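Local coordinates for trwC protein (Escherichia coli, PDB 1OMH) that recognises the plasmid's origin-of-transfer DNA and probably nicks and rejoins one strand, as the N-terminal relaxase domain of a longer conjugation protein, at residues His202-Leu207 and Phe219-Ile224. Sequence-based numbering, arbitrary orientation.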
ATOM      1  N   HIS B 202      12.944  -8.887  -9.122  1.00 22.88           N
ATOM      2  CA  HIS B 202      13.987  -9.849  -8.788  1.00 25.36           C
ATOM      3  C   HIS B 202      13.358 -11.170  -8.361  1.00 25.62           C
ATOM      4  O   HIS B 202      13.763 -12.239  -8.815  1.00 23.20           O
ATOM      5  CB  HIS B 202      14.868  -9.304  -7.659  1.00 27.64           C
ATOM      6  CG  HIS B 202      15.966 -10.234  -7.247  1.00 34.72           C
ATOM      7  ND1 HIS B 202      16.984 -10.609  -8.098  1.00 39.10           N
ATOM      8  CD2 HIS B 202      16.204 -10.866  -6.074  1.00 37.49           C
ATOM      9  CE1 HIS B 202      17.802 -11.431  -7.467  1.00 39.51           C
ATOM     10  NE2 HIS B 202      17.353 -11.604  -6.236  1.00 39.86           N
ATOM     11  N   GLU B 203      12.365 -11.092  -7.483  1.00 21.94           N
ATOM     12  CA  GLU B 203      11.681 -12.283  -6.995  1.00 21.33           C
ATOM     13  C   GLU B 203      10.951 -13.019  -8.112  1.00 21.69           C
ATOM     14  O   GLU B 203      10.930 -14.254  -8.141  1.00 25.59           O
ATOM     15  CB  GLU B 203      10.684 -11.906  -5.899  1.00 22.77           C
ATOM     16  CG  GLU B 203      11.328 -11.461  -4.610  1.00 27.49           C
ATOM     17  CD  GLU B 203      12.219 -12.533  -4.019  1.00 30.57           C
ATOM     18  OE1 GLU B 203      11.768 -13.695  -3.924  1.00 29.02           O
ATOM     19  OE2 GLU B 203      13.367 -12.215  -3.647  1.00 34.69           O
ATOM     20  N   LEU B 204      10.346 -12.260  -9.020  1.00 18.79           N
ATOM     21  CA  LEU B 204       9.611 -12.838 -10.142  1.00 23.20           C
ATOM     22  C   LEU B 204      10.547 -13.543 -11.112  1.00 25.00           C
ATOM     23  O   LEU B 204      10.220 -14.601 -11.653  1.00 21.23           O
ATOM     24  CB  LEU B 204       8.828 -11.751 -10.882  1.00 21.77           C
ATOM     25  CG  LEU B 204       7.660 -11.160 -10.090  1.00 19.02           C
ATOM     26  CD1 LEU B 204       7.030 -10.017 -10.863  1.00 17.92           C
ATOM     27  CD2 LEU B 204       6.638 -12.260  -9.818  1.00 19.40           C
ATOM     28  N   GLN B 205      11.712 -12.951 -11.339  1.00 23.34           N
ATOM     29  CA  GLN B 205      12.672 -13.560 -12.241  1.00 24.88           C
ATOM     30  C   GLN B 205      13.194 -14.867 -11.660  1.00 24.64           C
ATOM     31  O   GLN B 205      13.510 -15.789 -12.401  1.00 24.37           O
ATOM     32  CB  GLN B 205      13.806 -12.582 -12.532  1.00 25.27           C
ATOM     33  CG  GLN B 205      13.379 -11.547 -13.546  1.00 28.67           C
ATOM     34  CD  GLN B 205      14.378 -10.436 -13.724  1.00 34.33           C
ATOM     35  OE1 GLN B 205      14.324  -9.697 -14.709  1.00 35.11           O
ATOM     36  NE2 GLN B 205      15.287 -10.295 -12.765  1.00 37.47           N
ATOM     37  N   LYS B 206      13.254 -14.956 -10.335  1.00 25.25           N
ATOM     38  CA  LYS B 206      13.711 -16.178  -9.687  1.00 28.36           C
ATOM     39  C   LYS B 206      12.715 -17.303  -9.935  1.00 32.04           C
ATOM     40  O   LYS B 206      13.054 -18.479  -9.821  1.00 28.88           O
ATOM     41  CB  LYS B 206      13.863 -15.970  -8.177  1.00 32.15           C
ATOM     42  CG  LYS B 206      15.290 -15.764  -7.719  1.00 32.95           C
ATOM     43  CD  LYS B 206      15.426 -15.938  -6.209  1.00 34.40           C
ATOM     44  CE  LYS B 206      14.724 -14.835  -5.437  1.00 38.55           C
ATOM     45  NZ  LYS B 206      15.010 -14.929  -3.975  1.00 41.33           N
ATOM     46  N   LEU B 207      11.480 -16.935 -10.270  1.00 30.97           N
ATOM     47  CA  LEU B 207      10.431 -17.916 -10.530  1.00 27.96           C
ATOM     48  C   LEU B 207      10.403 -18.310 -11.998  1.00 26.43           C
ATOM     49  O   LEU B 207       9.620 -19.166 -12.408  1.00 30.58           O
ATOM     50  CB  LEU B 207       9.064 -17.351 -10.112  1.00 27.86           C
ATOM     51  CG  LEU B 207       8.925 -16.967  -8.632  1.00 27.13           C
ATOM     52  CD1 LEU B 207       7.526 -16.421  -8.379  1.00 26.14           C
ATOM     53  CD2 LEU B 207       9.183 -18.183  -7.747  1.00 27.52           C
ATOM     54  N   PHE B 219       6.852  -2.471 -15.092  1.00 25.36           N
ATOM     55  CA  PHE B 219       6.942  -3.688 -15.885  1.00 22.82           C
ATOM     56  C   PHE B 219       5.712  -4.570 -15.709  1.00 22.49           C
ATOM     57  O   PHE B 219       4.922  -4.390 -14.784  1.00 16.36           O
ATOM     58  CB  PHE B 219       8.172  -4.510 -15.489  1.00 21.01           C
ATOM     59  CG  PHE B 219       8.068  -5.139 -14.128  1.00 21.76           C
ATOM     60  CD1 PHE B 219       8.543  -4.474 -13.006  1.00 18.59           C
ATOM     61  CD2 PHE B 219       7.478  -6.391 -13.967  1.00 21.52           C
ATOM     62  CE1 PHE B 219       8.435  -5.035 -11.742  1.00 19.32           C
ATOM     63  CE2 PHE B 219       7.362  -6.967 -12.701  1.00 22.61           C
ATOM     64  CZ  PHE B 219       7.844  -6.287 -11.582  1.00 18.60           C
ATOM     65  N   ASP B 220       5.569  -5.525 -16.619  1.00 22.77           N
ATOM     66  CA  ASP B 220       4.486  -6.499 -16.594  1.00 25.18           C
ATOM     67  C   ASP B 220       5.109  -7.792 -17.101  1.00 26.06           C
ATOM     68  O   ASP B 220       6.188  -7.770 -17.696  1.00 25.37           O
ATOM     69  CB  ASP B 220       3.343  -6.073 -17.521  1.00 25.35           C
ATOM     70  CG  ASP B 220       2.260  -5.299 -16.794  1.00 18.45           C
ATOM     71  OD1 ASP B 220       1.598  -5.886 -15.909  1.00 19.27           O
ATOM     72  OD2 ASP B 220       2.076  -4.105 -17.107  1.00 19.05           O
ATOM     73  N   LEU B 221       4.451  -8.915 -16.849  1.00 23.16           N
ATOM     74  CA  LEU B 221       4.957 -10.192 -17.320  1.00 21.90           C
ATOM     75  C   LEU B 221       4.877 -10.164 -18.846  1.00 27.58           C
ATOM     76  O   LEU B 221       3.831  -9.854 -19.412  1.00 24.55           O
ATOM     77  CB  LEU B 221       4.114 -11.328 -16.748  1.00 20.88           C
ATOM     78  CG  LEU B 221       4.064 -11.343 -15.216  1.00 20.52           C
ATOM     79  CD1 LEU B 221       3.221 -12.518 -14.742  1.00 24.41           C
ATOM     80  CD2 LEU B 221       5.475 -11.441 -14.657  1.00 23.75           C
ATOM     81  N   ALA B 222       5.985 -10.493 -19.504  1.00 22.22           N
ATOM     82  CA  ALA B 222       6.068 -10.469 -20.965  1.00 23.76           C
ATOM     83  C   ALA B 222       5.037 -11.284 -21.756  1.00 22.00           C
ATOM     84  O   ALA B 222       4.742 -10.951 -22.901  1.00 23.14           O
ATOM     85  CB  ALA B 222       7.478 -10.870 -21.403  1.00 27.91           C
ATOM     86  N   HIS B 223       4.480 -12.334 -21.166  1.00 23.42           N
ATOM     87  CA  HIS B 223       3.518 -13.152 -21.902  1.00 27.39           C
ATOM     88  C   HIS B 223       2.065 -12.670 -21.852  1.00 31.03           C
ATOM     89  O   HIS B 223       1.173 -13.330 -22.389  1.00 30.05           O
ATOM     90  CB  HIS B 223       3.593 -14.608 -21.437  1.00 27.75           C
ATOM     91  CG  HIS B 223       3.352 -14.790 -19.969  1.00 34.07           C
ATOM     92  ND1 HIS B 223       4.231 -14.341 -19.010  1.00 30.93           N
ATOM     93  CD2 HIS B 223       2.335 -15.388 -19.305  1.00 30.56           C
ATOM     94  CE1 HIS B 223       3.767 -14.660 -17.812  1.00 33.82           C
ATOM     95  NE2 HIS B 223       2.620 -15.295 -17.963  1.00 30.16           N
ATOM     96  N   ILE B 224       1.825 -11.528 -21.213  1.00 27.09           N
ATOM     97  CA  ILE B 224       0.473 -10.982 -21.125  1.00 22.69           C
ATOM     98  C   ILE B 224       0.508  -9.590 -21.747  1.00 24.68           C
ATOM     99  O   ILE B 224       1.230  -8.714 -21.269  1.00 24.56           O
ATOM    100  CB  ILE B 224       0.004 -10.912 -19.652  1.00 22.24           C
ATOM    101  CG1 ILE B 224       0.038 -12.314 -19.037  1.00 22.37           C
ATOM    102  CG2 ILE B 224      -1.406 -10.341 -19.574  1.00 24.70           C
ATOM    103  CD1 ILE B 224      -0.361 -12.367 -17.577  1.00 31.37           C
TER
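Leu204, near the C-terminal end of helix 189-206, meets Phe219 and Leu221 of the short strand 219-221, an example of a two-stranded hairpin packed against the helix that precedes it. A single methyl does the touching. Leu204 CD1 comes up to the rim of the Phe219 ring, near the ring plane rather than over a face, with CE2 at 3.6 Å and CZ at 3.9 Å. With CG between the backbone N and the carbonyl carbon (chi1 70°), the Phe219 ring turns its edge to this methyl, while the side chain of Leu204 leaves the helix toward the strand. On another side of the same methyl, Leu221 offers CD2 at 4.3 Å, a looser touch made by the far end of its side chain.

Leu211 of the partner strand 211-213 also packs on Phe219 and Leu221, and Val94 and Ile106 from helices 92-99 and 104-122 border Leu204. Next to Leu204 in sequence but on another side of the helix, the buried Glu203 takes Lys206 NZ on OE2 at 3.2 Å, on the syn side and 27° out of the carboxylate plane; Arg116 also pairs with OE2 and Arg112 with OE1 of Glu203, which probably favours its ionised form. Across the helix–strand interface itself, side chains meet through apolar carbon alone, so the direct attraction is dispersive and hydrophobic, with no directional bond between the two segments.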